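Long-range contact in extracellular protein containing a SCP domain (Bacillus anthracis, PDB 4IFA), which is of unknown function but carries a CAP-type (SCP) domain, is secreted, and has been considered in connection with virulence and as a vaccine candidate: residues T246-D259 with G324-I337. Numbering follows the deposited sequence.
Sequences TADVAIGHSKDMKD and GVGVYDKFYTQNFI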
loop_
_atom_site.group_PDB
_atom_site.type_symbol
_atom_site.label_atom_id
_atom_site.label_comp_id
_atom_site.label_asym_id
_atom_site.label_seq_id
_atom_site.Cartn_x
_atom_site.Cartn_y
_atom_site.Cartn_z
ATOM N N THR A 246 8.577 -17.686 8.631
ATOM C CA THR A 246 8.274 -16.500 9.429
ATOM C C THR A 246 6.889 -15.928 9.048
ATOM O O THR A 246 6.116 -15.512 9.924
ATOM C CB THR A 246 9.395 -15.405 9.266
ATOM O OG1 THR A 246 10.661 -15.938 9.714
ATOM C CG2 THR A 246 9.089 -14.152 10.040
ATOM N N ALA A 247 6.583 -15.917 7.741
ATOM C CA ALA A 247 5.294 -15.471 7.271
ATOM C C ALA A 247 4.166 -16.314 7.877
ATOM O O ALA A 247 3.124 -15.762 8.299
ATOM C CB ALA A 247 5.233 -15.476 5.769
ATOM N N ASP A 248 4.366 -17.637 7.948
ATOM C CA ASP A 248 3.363 -18.522 8.575
ATOM C C ASP A 248 3.129 -18.160 10.042
ATOM O O ASP A 248 1.972 -18.166 10.529
ATOM C CB ASP A 248 3.808 -19.982 8.457
ATOM C CG ASP A 248 3.864 -20.475 7.034
ATOM O OD1 ASP A 248 3.225 -19.887 6.146
ATOM O OD2 ASP A 248 4.536 -21.500 6.819
ATOM N N VAL A 249 4.203 -17.819 10.754
ATOM C CA VAL A 249 4.083 -17.348 12.150
ATOM C C VAL A 249 3.274 -16.051 12.211
ATOM O O VAL A 249 2.351 -15.934 13.026
ATOM C CB VAL A 249 5.445 -17.181 12.823
ATOM C CG1 VAL A 249 5.341 -16.437 14.136
ATOM C CG2 VAL A 249 6.129 -18.573 13.000
ATOM N N ALA A 250 3.581 -15.103 11.330
ATOM C CA ALA A 250 2.870 -13.835 11.269
ATOM C C ALA A 250 1.367 -14.018 10.978
ATOM O O ALA A 250 0.546 -13.339 11.585
ATOM C CB ALA A 250 3.513 -12.942 10.249
ATOM N N ILE A 251 1.013 -14.922 10.065
ATOM C CA ILE A 251 -0.390 -15.215 9.762
ATOM C C ILE A 251 -1.107 -15.713 11.028
ATOM O O ILE A 251 -2.221 -15.298 11.350
ATOM C CB ILE A 251 -0.541 -16.277 8.695
ATOM C CG1 ILE A 251 -0.044 -15.798 7.330
ATOM C CG2 ILE A 251 -1.997 -16.716 8.550
ATOM C CD1 ILE A 251 -0.030 -16.903 6.271
ATOM N N GLY A 252 -0.448 -16.620 11.747
ATOM C CA GLY A 252 -1.022 -17.125 12.999
ATOM C C GLY A 252 -1.292 -16.035 14.023
ATOM O O GLY A 252 -2.301 -16.055 14.727
ATOM N N HIS A 253 -0.402 -15.057 14.112
ATOM C CA HIS A 253 -0.601 -13.947 15.041
ATOM C C HIS A 253 -1.771 -13.069 14.617
ATOM O O HIS A 253 -2.593 -12.647 15.452
ATOM C CB HIS A 253 0.683 -13.165 15.243
ATOM C CG HIS A 253 0.592 -12.188 16.357
ATOM N ND1 HIS A 253 0.262 -12.568 17.639
ATOM C CD2 HIS A 253 0.681 -10.841 16.377
ATOM C CE1 HIS A 253 0.206 -11.500 18.406
ATOM N NE2 HIS A 253 0.468 -10.441 17.674
ATOM N N SER A 254 -1.823 -12.733 13.333
ATOM C CA SER A 254 -2.938 -11.935 12.830
ATOM C C SER A 254 -4.291 -12.609 13.119
ATOM O O SER A 254 -5.259 -11.963 13.548
ATOM C CB SER A 254 -2.775 -11.724 11.326
ATOM O OG SER A 254 -1.709 -10.799 11.084
ATOM N N LYS A 255 -4.347 -13.928 12.909
ATOM C CA LYS A 255 -5.563 -14.705 13.156
ATOM C C LYS A 255 -5.915 -14.725 14.648
ATOM O O LYS A 255 -7.086 -14.588 15.024
ATOM C CB LYS A 255 -5.404 -16.124 12.619
ATOM C CG LYS A 255 -6.606 -17.038 12.866
ATOM C CD LYS A 255 -6.435 -18.327 12.109
ATOM C CE LYS A 255 -7.314 -19.454 12.651
ATOM N NZ LYS A 255 -8.723 -19.154 12.820
ATOM N N ASP A 256 -4.907 -14.882 15.498
ATOM C CA ASP A 256 -5.119 -14.903 16.960
ATOM C C ASP A 256 -5.709 -13.566 17.432
ATOM O O ASP A 256 -6.674 -13.516 18.199
ATOM C CB ASP A 256 -3.788 -15.221 17.631
ATOM C CG ASP A 256 -3.874 -15.326 19.131
ATOM O OD1 ASP A 256 -4.929 -15.772 19.647
ATOM O OD2 ASP A 256 -2.861 -15.003 19.793
HETATM N N MSE A 257 -5.165 -12.461 16.930
HETATM C CA MSE A 257 -5.695 -11.127 17.292
HETATM C C MSE A 257 -7.150 -10.934 16.887
HETATM O O MSE A 257 -7.958 -10.422 17.659
HETATM C CB MSE A 257 -4.832 -10.015 16.692
HETATM C CG MSE A 257 -3.459 -9.889 17.338
HETATM SE SE MSE A 257 -2.469 -8.312 16.729
HETATM C CE MSE A 257 -2.152 -8.894 14.922
ATOM N N LYS A 258 -7.477 -11.364 15.679
ATOM C CA LYS A 258 -8.844 -11.240 15.153
ATOM C C LYS A 258 -9.777 -12.121 15.961
ATOM O O LYS A 258 -10.820 -11.670 16.469
ATOM C CB LYS A 258 -8.854 -11.699 13.690
ATOM C CG LYS A 258 -10.228 -11.883 12.979
ATOM C CD LYS A 258 -10.837 -10.630 12.539
ATOM C CE LYS A 258 -12.241 -10.822 11.925
ATOM N NZ LYS A 258 -12.186 -11.616 10.664
ATOM N N ASP A 259 -9.395 -13.382 16.115
ATOM C CA ASP A 259 -10.270 -14.360 16.795
ATOM C C ASP A 259 -10.490 -14.057 18.286
ATOM O O ASP A 259 -11.614 -14.196 18.805
ATOM C CB ASP A 259 -9.675 -15.760 16.697
ATOM C CG ASP A 259 -9.780 -16.389 15.298
ATOM O OD1 ASP A 259 -10.457 -15.847 14.409
ATOM O OD2 ASP A 259 -9.171 -17.493 15.144
ATOM N N GLY A 324 8.856 -11.873 6.987
ATOM C CA GLY A 324 7.656 -12.635 6.635
ATOM C C GLY A 324 6.476 -11.737 6.998
ATOM O O GLY A 324 6.448 -11.067 8.025
ATOM N N VAL A 325 5.475 -11.700 6.137
ATOM C CA VAL A 325 4.271 -10.894 6.351
ATOM C C VAL A 325 3.109 -11.860 6.412
ATOM O O VAL A 325 2.998 -12.733 5.577
ATOM C CB VAL A 325 4.023 -9.876 5.190
ATOM C CG1 VAL A 325 2.873 -8.969 5.541
ATOM C CG2 VAL A 325 5.293 -9.018 4.871
ATOM N N GLY A 326 2.222 -11.644 7.378
ATOM C CA GLY A 326 1.021 -12.478 7.535
ATOM C C GLY A 326 -0.196 -11.601 7.724
ATOM O O GLY A 326 -0.214 -10.736 8.595
ATOM N N VAL A 327 -1.231 -11.860 6.945
ATOM C CA VAL A 327 -2.473 -11.081 6.937
ATOM C C VAL A 327 -3.643 -12.032 7.111
ATOM O O VAL A 327 -3.647 -13.125 6.548
ATOM C CB VAL A 327 -2.612 -10.272 5.617
ATOM C CG1 VAL A 327 -3.947 -9.548 5.553
ATOM C CG2 VAL A 327 -1.391 -9.309 5.428
ATOM N N TYR A 328 -4.596 -11.631 7.960
ATOM C CA TYR A 328 -5.821 -12.379 8.202
ATOM C C TYR A 328 -6.932 -11.339 8.289
ATOM O O TYR A 328 -6.936 -10.502 9.189
ATOM C CB TYR A 328 -5.738 -13.209 9.484
ATOM C CG TYR A 328 -6.876 -14.162 9.658
ATOM C CD1 TYR A 328 -6.857 -15.370 8.996
ATOM C CD2 TYR A 328 -7.962 -13.834 10.440
ATOM C CE1 TYR A 328 -7.923 -16.293 9.144
ATOM C CE2 TYR A 328 -9.011 -14.731 10.603
ATOM C CZ TYR A 328 -8.977 -15.951 9.944
ATOM O OH TYR A 328 -10.037 -16.858 10.083
ATOM N N ASP A 329 -7.832 -11.354 7.308
ATOM C CA ASP A 329 -8.835 -10.305 7.139
ATOM C C ASP A 329 -8.089 -8.952 7.154
ATOM O O ASP A 329 -7.157 -8.788 6.376
ATOM C CB ASP A 329 -9.974 -10.429 8.168
ATOM C CG ASP A 329 -11.279 -9.707 7.731
ATOM O OD1 ASP A 329 -11.314 -8.953 6.717
ATOM O OD2 ASP A 329 -12.317 -9.977 8.380
ATOM N N LYS A 330 -8.467 -8.013 8.012
ATOM C CA LYS A 330 -7.765 -6.730 8.067
ATOM C C LYS A 330 -6.814 -6.610 9.239
ATOM O O LYS A 330 -6.659 -5.542 9.795
ATOM C CB LYS A 330 -8.761 -5.546 7.971
ATOM C CG LYS A 330 -9.510 -5.549 6.613
ATOM C CD LYS A 330 -10.376 -4.330 6.473
ATOM C CE LYS A 330 -11.149 -4.375 5.175
ATOM N NZ LYS A 330 -12.215 -3.322 5.145
ATOM N N PHE A 331 -6.156 -7.731 9.597
ATOM C CA PHE A 331 -5.100 -7.752 10.596
ATOM C C PHE A 331 -3.829 -8.072 9.819
ATOM O O PHE A 331 -3.759 -9.086 9.119
ATOM C CB PHE A 331 -5.394 -8.794 11.710
ATOM C CG PHE A 331 -6.448 -8.356 12.682
ATOM C CD1 PHE A 331 -6.105 -7.877 13.949
ATOM C CD2 PHE A 331 -7.777 -8.312 12.289
ATOM C CE1 PHE A 331 -7.076 -7.411 14.794
ATOM C CE2 PHE A 331 -8.754 -7.864 13.160
ATOM C CZ PHE A 331 -8.370 -7.401 14.390
ATOM N N TYR A 332 -2.848 -7.197 9.964
ATOM C CA TYR A 332 -1.600 -7.235 9.217
ATOM C C TYR A 332 -0.418 -7.288 10.145
ATOM O O TYR A 332 -0.302 -6.475 11.075
ATOM C CB TYR A 332 -1.461 -5.926 8.395
ATOM C CG TYR A 332 -2.685 -5.539 7.572
ATOM C CD1 TYR A 332 -2.799 -5.908 6.228
ATOM C CD2 TYR A 332 -3.700 -4.776 8.116
ATOM C CE1 TYR A 332 -3.873 -5.548 5.466
ATOM C CE2 TYR A 332 -4.814 -4.418 7.339
ATOM C CZ TYR A 332 -4.892 -4.796 6.022
ATOM O OH TYR A 332 -5.986 -4.455 5.255
ATOM N N THR A 333 0.457 -8.289 9.943
ATOM C CA THR A 333 1.634 -8.462 10.773
ATOM C C THR A 333 2.894 -8.639 9.945
ATOM O O THR A 333 2.948 -9.494 9.072
ATOM C CB THR A 333 1.478 -9.726 11.670
ATOM O OG1 THR A 333 0.345 -9.576 12.537
ATOM C CG2 THR A 333 2.693 -9.998 12.540
ATOM N N GLN A 334 3.901 -7.827 10.254
ATOM C CA GLN A 334 5.258 -8.015 9.741
ATOM C C GLN A 334 6.087 -8.630 10.843
ATOM O O GLN A 334 6.124 -8.089 11.963
ATOM C CB GLN A 334 5.916 -6.683 9.380
ATOM C CG GLN A 334 5.375 -5.988 8.156
ATOM C CD GLN A 334 6.025 -4.634 7.917
ATOM O OE1 GLN A 334 6.201 -3.838 8.843
ATOM N NE2 GLN A 334 6.414 -4.362 6.657
ATOM N N ASN A 335 6.814 -9.703 10.518
ATOM C CA ASN A 335 7.821 -10.261 11.412
ATOM C C ASN A 335 9.164 -10.184 10.679
ATOM O O ASN A 335 9.389 -10.801 9.634
ATOM C CB ASN A 335 7.494 -11.674 11.901
ATOM C CG ASN A 335 6.409 -11.713 12.965
ATOM O OD1 ASN A 335 5.913 -10.658 13.476
ATOM N ND2 ASN A 335 6.009 -12.925 13.310
ATOM N N PHE A 336 10.064 -9.381 11.243
ATOM C CA PHE A 336 11.395 -9.148 10.713
ATOM C C PHE A 336 12.354 -10.059 11.461
ATOM O O PHE A 336 12.226 -10.245 12.676
ATOM C CB PHE A 336 11.840 -7.689 10.990
ATOM C CG PHE A 336 11.010 -6.621 10.338
ATOM C CD1 PHE A 336 11.411 -6.086 9.128
ATOM C CD2 PHE A 336 9.862 -6.137 10.944
ATOM C CE1 PHE A 336 10.672 -5.096 8.520
ATOM C CE2 PHE A 336 9.093 -5.164 10.330
ATOM C CZ PHE A 336 9.516 -4.645 9.117
ATOM N N ILE A 337 13.336 -10.612 10.753
ATOM C CA ILE A 337 14.370 -11.433 11.381
ATOM C C ILE A 337 15.748 -11.133 10.834
ATOM O O ILE A 337 15.922 -10.524 9.774
ATOM C CB ILE A 337 14.127 -12.956 11.239
ATOM C CG1 ILE A 337 14.047 -13.364 9.757
ATOM C CG2 ILE A 337 12.793 -13.361 11.962
ATOM C CD1 ILE A 337 14.091 -14.897 9.567
HETATM O O HOH W 1 -11.073 -17.328 12.402
#
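Ser254 OG links the helix to both strands of the hairpin: it donates to Gly326 O (2.9 Å) and accepts from Thr333 OG1 (2.8 Å). The hydroxyl stands above the Gly326 carbonyl plane, 50° out of it, while Thr333 N also bonds this oxygen, which thus takes two donors. Glycines let the helix lie almost on the first strand, with Ile251 CA 3.8 Å from Gly326 CA; the axes of helix 246-259 and strand 324-328 approach to 5.7 Å. Ala250 CB rests on Gly326 N, and Ala247 packs against Gly324. Beyond the serine, Lys255 covers a face of Tyr328, CG 3.9 Å from the ring centroid, and Lys258 lies between the Tyr328 edge and a face of Phe331, the two rings at the ends of the type II' turn Tyr328-Phe331. Lys258 CG, anti to the backbone N (chi1 170°), meets the tyrosine edge in plane; bends at chi2 and chi4 bring NZ to the anti lone pair of Asp329 OD2 (2.8 Å). Its CB sits over the Phe331 face, and Met257 CB touches Phe331 CD1 obliquely. A water bonded to Asp259 OD1 and Tyr328 OH ties the tyrosine's outer end to the helix, where Lys255 NZ pairs with Asp259 OD2. At the other end, Thr246 CG2 packs on Asn335 CB (3.5 Å), its OG1 bonded to Asp243. The helix covers one face of the mixed sheet; Tyr332 and Gln334 turn to the other, where helix 298-306 packs, consistent with the alpha/beta/alpha sandwich of CAP domains. Helix 210-234 meets Ile251 and Val327, and strand 286-293 flanks strand 331-338.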